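Glycerophosphoryl diester phosphodiesterase (Parabacteroides distasonis, PDB 3MZ2) probably hydrolyses glycerophosphodiesters to an alcohol and a glycerol phosphate. Local coordinates at residues T121-I126 against T152-E157; R146-I151 against P178-E183. All coordinates share one frame; numbering follows the deposited sequence.

Interaction 1: residues T121-I126 against T152-E157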
loop_
_atom_site.group_PDB
_atom_site.type_symbol
_atom_site.label_atom_id
_atom_site.label_comp_id
_atom_site.label_asym_id
_atom_site.label_seq_id
_atom_site.Cartn_x
_atom_site.Cartn_y
_atom_site.Cartn_z
ATOM N N THR A 121 -18.534 -2.931 9.702
ATOM C CA THR A 121 -17.445 -3.895 9.827
ATOM C C THR A 121 -17.365 -4.768 8.582
ATOM O O THR A 121 -18.370 -4.977 7.880
ATOM C CB THR A 121 -17.605 -4.832 11.034
ATOM O OG1 THR A 121 -18.775 -5.612 10.860
ATOM C CG2 THR A 121 -17.604 -4.078 12.366
ATOM N N LEU A 122 -16.193 -5.309 8.313
ATOM C CA LEU A 122 -16.025 -6.330 7.305
ATOM C C LEU A 122 -16.896 -7.540 7.587
ATOM O O LEU A 122 -17.519 -8.093 6.670
ATOM C CB LEU A 122 -14.536 -6.731 7.126
ATOM C CG LEU A 122 -14.318 -7.914 6.184
ATOM C CD1 LEU A 122 -14.800 -7.601 4.740
ATOM C CD2 LEU A 122 -12.857 -8.392 6.215
ATOM N N GLU A 123 -16.987 -7.941 8.855
ATOM C CA GLU A 123 -17.835 -9.056 9.221
ATOM C C GLU A 123 -19.291 -8.855 8.811
ATOM O O GLU A 123 -19.932 -9.757 8.263
ATOM C CB GLU A 123 -17.765 -9.278 10.728
ATOM C CG GLU A 123 -18.525 -10.512 11.196
ATOM C CD GLU A 123 -17.953 -11.810 10.633
ATOM O OE1 GLU A 123 -16.779 -11.827 10.205
ATOM O OE2 GLU A 123 -18.687 -12.830 10.632
ATOM N N GLU A 124 -19.838 -7.673 9.092
ATOM C CA GLU A 124 -21.228 -7.377 8.692
ATOM C C GLU A 124 -21.391 -7.499 7.182
ATOM O O GLU A 124 -22.414 -8.029 6.707
ATOM C CB GLU A 124 -21.665 -5.975 9.126
ATOM C CG GLU A 124 -23.015 -5.520 8.562
ATOM C CD GLU A 124 -23.332 -4.089 8.933
ATOM O OE1 GLU A 124 -22.397 -3.363 9.334
ATOM O OE2 GLU A 124 -24.512 -3.702 8.834
ATOM N N ALA A 125 -20.384 -7.034 6.421
ATOM C CA ALA A 125 -20.467 -7.079 4.987
ATOM C C ALA A 125 -20.410 -8.509 4.455
ATOM O O ALA A 125 -21.165 -8.879 3.543
ATOM C CB ALA A 125 -19.334 -6.218 4.367
ATOM N N ILE A 126 -19.536 -9.315 5.036
ATOM C CA ILE A 126 -19.386 -10.706 4.634
ATOM C C ILE A 126 -20.693 -11.468 4.916
ATOM O O ILE A 126 -21.185 -12.202 4.051
ATOM C CB ILE A 126 -18.177 -11.371 5.361
ATOM C CG1 ILE A 126 -16.848 -10.843 4.837
ATOM C CG2 ILE A 126 -18.153 -12.926 5.219
ATOM C CD1 ILE A 126 -15.705 -11.300 5.671
ATOM N N THR A 152 -10.851 -18.164 5.535
ATOM C CA THR A 152 -10.794 -19.584 5.721
ATOM C C THR A 152 -11.663 -20.025 6.886
ATOM O O THR A 152 -12.455 -20.969 6.771
ATOM C CB THR A 152 -9.370 -20.106 5.891
ATOM O OG1 THR A 152 -8.610 -19.689 4.757
ATOM C CG2 THR A 152 -9.328 -21.673 5.980
ATOM N N ASP A 153 -11.513 -19.340 8.023
ATOM C CA ASP A 153 -12.251 -19.722 9.255
ATOM C C ASP A 153 -13.770 -19.601 9.049
ATOM O O ASP A 153 -14.546 -20.367 9.617
ATOM C CB ASP A 153 -11.891 -18.818 10.437
ATOM C CG ASP A 153 -10.440 -19.026 10.982
ATOM O OD1 ASP A 153 -9.681 -19.916 10.538
ATOM O OD2 ASP A 153 -10.082 -18.243 11.881
HETATM N N MSE A 154 -14.179 -18.650 8.214
HETATM C CA MSE A 154 -15.591 -18.318 7.955
HETATM C C MSE A 154 -16.163 -19.151 6.807
HETATM O O MSE A 154 -17.368 -19.046 6.503
HETATM C CB MSE A 154 -15.751 -16.831 7.578
HETATM C CG MSE A 154 -15.417 -15.859 8.696
HETATM SE SE MSE A 154 -15.887 -14.035 8.278
HETATM C CE MSE A 154 -17.841 -14.214 8.284
ATOM N N GLN A 155 -15.307 -19.950 6.160
ATOM C CA GLN A 155 -15.692 -20.740 4.969
ATOM C C GLN A 155 -16.302 -19.809 3.935
ATOM O O GLN A 155 -17.227 -20.188 3.246
ATOM C CB GLN A 155 -16.584 -21.941 5.338
ATOM C CG GLN A 155 -15.961 -22.791 6.464
ATOM C CD GLN A 155 -16.831 -23.975 6.931
ATOM O OE1 GLN A 155 -16.610 -24.519 8.002
ATOM N NE2 GLN A 155 -17.751 -24.386 6.123
ATOM N N ALA A 156 -15.687 -18.637 3.757
ATOM C CA ALA A 156 -16.207 -17.558 2.893
ATOM C C ALA A 156 -15.529 -17.525 1.529
ATOM O O ALA A 156 -15.708 -16.598 0.761
ATOM C CB ALA A 156 -16.052 -16.153 3.607
ATOM N N GLU A 157 -14.733 -18.542 1.218
ATOM C CA GLU A 157 -14.065 -18.582 -0.106
ATOM C C GLU A 157 -14.948 -18.408 -1.315
ATOM O O GLU A 157 -14.484 -17.822 -2.317
ATOM C CB GLU A 157 -13.259 -19.846 -0.297
ATOM C CG GLU A 157 -12.219 -20.149 0.829
ATOM C CD GLU A 157 -12.720 -21.116 1.898
ATOM O OE1 GLU A 157 -13.936 -21.120 2.222
ATOM O OE2 GLU A 157 -11.883 -21.887 2.442
#
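Met154, deposited as selenomethionine, reaches from the end of helix 144-153 to helix 122-129 and lays its selenium-methyl tip between the side chains of Glu123 and Ile126. The chain runs straight out and then turns at its last torsion (chi3 68°), which swings CE past the selenium toward CG2 of Ile126. Ile126 presents two of its methyl groups to the side of the selenium: Ile126 CD1 lies 3.8 Å from Met154 SE, and Ile126 CG2 lies 4.0 Å from the same selenium. CG2 is also the branch that meets Ala156, whose CB is 4.2 Å from it. Glu123 comes at Met154 from the opposite direction, with its carboxylate brought up to the selenium-methyl end. Met154 CE is modelled 2.9 Å from Glu123 OE2 and 3.3 Å from Ile126 CG2, both unusually short; because Glu123 and Met154 were each deposited in two conformers, these approaches are doubtful and are no evidence of attraction. No hydrogen bond crosses the contact, which buries 173 Å² and is mainly apolar. The Met154 distances hold for the conformer given, whereas the meeting of Ile126 with Ala156 does not depend on it. Each backbone is shaped by a helix end. Thr121 is the N-cap of helix 122-129, its OG1 accepting from Glu124 N at 2.9 Å with an N-H...O angle of 162°. Beyond Met154, Gln155 takes positive phi in a Schellman motif, and the chain turns so that the CB of Ala156 points toward Ile126. Ile126 also packs on Leu135 of strand 135-137, which lies between the two helices in sequence. Neighbouring helices packed outside a parallel barrel strand are the arrangement of a TIM barrel, the fold of this family.

Interaction 2: residues R146-I151 against P178-E183; sequences RTAQLI and PNFMFE
Phe180 makes all the contacts from residues 178-183 to residues 146-151 of helix 144-153; Pro178 and Asn179, ahead of it, are loop residues that bring the chain up to this position. Its CG stands beside the backbone N and anti to the carbonyl carbon (chi1 -73°), a setting that carries the ring across to Ala148 and Ile151, about one helical turn apart. The ring meets the helix edge-on. Ala148 O lies in the ring plane, 3.5 Å from Phe180 CZ, and this oxygen also accepts a hydrogen bond from Thr152 OG1. Ala148 CB touches the same corner, 3.9 Å from Phe180 CZ, while Ile151 CG2 sits near the ring plane, 3.7 Å from Phe180 CE1. Replacing Phe180 with an alanine removes the ring, and would probably cost Ile151 and Ala148 their contact with this segment and leave a gap between helix and chain. Phe180 packs as well on Phe173 of helix 167-176, the next helix along the chain. Past Met181 the chain enters strand 182-185 with Phe182 and Glu183, pairing in parallel with strands 160-164 and 205-210 in the TIM barrel, so the ring bridges an outer helix and the approach to a barrel strand.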
loop_
_atom_site.group_PDB
_atom_site.type_symbol
_atom_site.label_atom_id
_atom_site.label_comp_id
_atom_site.label_asym_id
_atom_site.label_seq_id
_atom_site.Cartn_x
_atom_site.Cartn_y
_atom_site.Cartn_z
ATOM N N ARG A 146 -3.910 -12.443 8.499
ATOM C CA ARG A 146 -5.201 -12.280 9.162
ATOM C C ARG A 146 -6.316 -12.412 8.158
ATOM O O ARG A 146 -7.340 -13.073 8.421
ATOM C CB ARG A 146 -5.330 -10.907 9.857
ATOM C CG ARG A 146 -6.539 -10.883 10.766
ATOM C CD ARG A 146 -6.546 -9.752 11.701
ATOM N NE ARG A 146 -7.885 -9.612 12.231
ATOM C CZ ARG A 146 -8.261 -8.615 13.001
ATOM N NH1 ARG A 146 -7.387 -7.677 13.368
ATOM N NH2 ARG A 146 -9.506 -8.567 13.407
ATOM N N THR A 147 -6.147 -11.766 7.011
ATOM C CA THR A 147 -7.150 -11.858 5.948
ATOM C C THR A 147 -7.319 -13.333 5.507
ATOM O O THR A 147 -8.460 -13.808 5.359
ATOM C CB THR A 147 -6.736 -11.002 4.790
ATOM O OG1 THR A 147 -6.663 -9.644 5.254
ATOM C CG2 THR A 147 -7.715 -11.184 3.558
ATOM N N ALA A 148 -6.201 -14.016 5.269
ATOM C CA ALA A 148 -6.267 -15.451 4.921
ATOM C C ALA A 148 -7.074 -16.240 5.955
ATOM O O ALA A 148 -7.949 -17.039 5.609
ATOM C CB ALA A 148 -4.869 -16.073 4.722
ATOM N N GLN A 149 -6.795 -15.999 7.228
ATOM C CA GLN A 149 -7.451 -16.785 8.278
ATOM C C GLN A 149 -8.935 -16.431 8.414
ATOM O O GLN A 149 -9.773 -17.326 8.652
ATOM C CB GLN A 149 -6.732 -16.581 9.600
ATOM C CG GLN A 149 -5.352 -17.249 9.603
ATOM C CD GLN A 149 -4.425 -16.734 10.698
ATOM O OE1 GLN A 149 -4.667 -15.689 11.309
ATOM N NE2 GLN A 149 -3.334 -17.477 10.933
ATOM N N LEU A 150 -9.289 -15.159 8.296
ATOM C CA LEU A 150 -10.696 -14.761 8.430
ATOM C C LEU A 150 -11.542 -15.441 7.361
ATOM O O LEU A 150 -12.580 -15.990 7.652
ATOM C CB LEU A 150 -10.872 -13.248 8.298
ATOM C CG LEU A 150 -12.309 -12.732 8.515
ATOM C CD1 LEU A 150 -12.849 -13.093 9.885
ATOM C CD2 LEU A 150 -12.331 -11.206 8.318
ATOM N N ILE A 151 -11.094 -15.381 6.102
ATOM C CA ILE A 151 -11.880 -15.985 5.002
ATOM C C ILE A 151 -11.977 -17.530 5.177
ATOM O O ILE A 151 -13.061 -18.136 5.033
ATOM C CB ILE A 151 -11.283 -15.658 3.631
ATOM C CG1 ILE A 151 -11.358 -14.149 3.406
ATOM C CG2 ILE A 151 -12.042 -16.368 2.512
ATOM C CD1 ILE A 151 -10.530 -13.648 2.153
ATOM N N PRO A 178 -5.796 -23.222 -1.028
ATOM C CA PRO A 178 -5.944 -23.249 -2.495
ATOM C C PRO A 178 -7.336 -23.079 -3.044
ATOM O O PRO A 178 -7.533 -23.134 -4.266
ATOM C CB PRO A 178 -5.417 -24.652 -2.861
ATOM C CG PRO A 178 -5.693 -25.450 -1.659
ATOM C CD PRO A 178 -5.370 -24.535 -0.515
ATOM N N ASN A 179 -8.318 -22.907 -2.168
ATOM C CA ASN A 179 -9.670 -22.593 -2.579
ATOM C C ASN A 179 -9.905 -21.090 -2.701
ATOM O O ASN A 179 -10.983 -20.664 -3.079
ATOM C CB ASN A 179 -10.659 -23.220 -1.605
ATOM C CG ASN A 179 -10.690 -24.756 -1.704
ATOM O OD1 ASN A 179 -10.530 -25.333 -2.791
ATOM N ND2 ASN A 179 -10.782 -25.406 -0.580
ATOM N N PHE A 180 -8.906 -20.261 -2.404
ATOM C CA PHE A 180 -9.098 -18.827 -2.590
ATOM C C PHE A 180 -9.222 -18.449 -4.077
ATOM O O PHE A 180 -8.565 -19.035 -4.961
ATOM C CB PHE A 180 -7.924 -18.050 -2.044
ATOM C CG PHE A 180 -7.799 -17.973 -0.537
ATOM C CD1 PHE A 180 -8.902 -17.860 0.311
ATOM C CD2 PHE A 180 -6.531 -17.897 0.022
ATOM C CE1 PHE A 180 -8.723 -17.796 1.697
ATOM C CE2 PHE A 180 -6.345 -17.791 1.375
ATOM C CZ PHE A 180 -7.423 -17.723 2.207
HETATM N N MSE A 181 -10.026 -17.433 -4.337
HETATM C CA MSE A 181 -10.160 -16.837 -5.667
HETATM C C MSE A 181 -9.564 -15.444 -5.625
HETATM O O MSE A 181 -9.784 -14.731 -4.646
HETATM C CB MSE A 181 -11.619 -16.810 -6.052
HETATM C CG MSE A 181 -12.029 -16.200 -7.360
HETATM SE SE MSE A 181 -11.876 -17.523 -8.789
HETATM C CE MSE A 181 -11.345 -16.293 -10.180
ATOM N N PHE A 182 -8.879 -15.042 -6.698
ATOM C CA PHE A 182 -8.158 -13.790 -6.725
ATOM C C PHE A 182 -8.667 -12.794 -7.756
ATOM O O PHE A 182 -9.046 -13.197 -8.881
ATOM C CB PHE A 182 -6.682 -14.073 -7.020
ATOM C CG PHE A 182 -6.046 -14.921 -5.976
ATOM C CD1 PHE A 182 -5.852 -14.423 -4.702
ATOM C CD2 PHE A 182 -5.686 -16.222 -6.257
ATOM C CE1 PHE A 182 -5.299 -15.215 -3.715
ATOM C CE2 PHE A 182 -5.140 -17.053 -5.270
ATOM C CZ PHE A 182 -4.902 -16.547 -4.018
ATOM N N GLU A 183 -8.581 -11.509 -7.385
ATOM C CA GLU A 183 -8.498 -10.438 -8.387
ATOM C C GLU A 183 -6.991 -10.111 -8.496
ATOM O O GLU A 183 -6.398 -9.654 -7.553
ATOM C CB GLU A 183 -9.288 -9.192 -7.974
ATOM C CG GLU A 183 -9.073 -8.081 -8.991
ATOM C CD GLU A 183 -9.698 -6.780 -8.622
ATOM O OE1 GLU A 183 -10.943 -6.758 -8.427
ATOM O OE2 GLU A 183 -8.935 -5.790 -8.622
#

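Both contacts use helix 144-153, but at different places: interaction 1 takes its C-terminal end and the turn beyond, interaction 2 the residues just before. Their centres are 10 Å apart. The three touching residues of 146-151/178-183 are all buried, whereas 121-126/152-157 is only half buried and brings the carboxylate of the partly exposed Glu123 to its edge. The chemistry follows: an aromatic edge set against aliphatic groups and a backbone oxygen in the deeper site, a selenomethionine tip modelled in two conformers in the shallower one. They are joined by a probable backbone bond, Ala156 N to Ile151 O at 3.0 Å, and by Thr152 OG1 packing against Phe180 CZ.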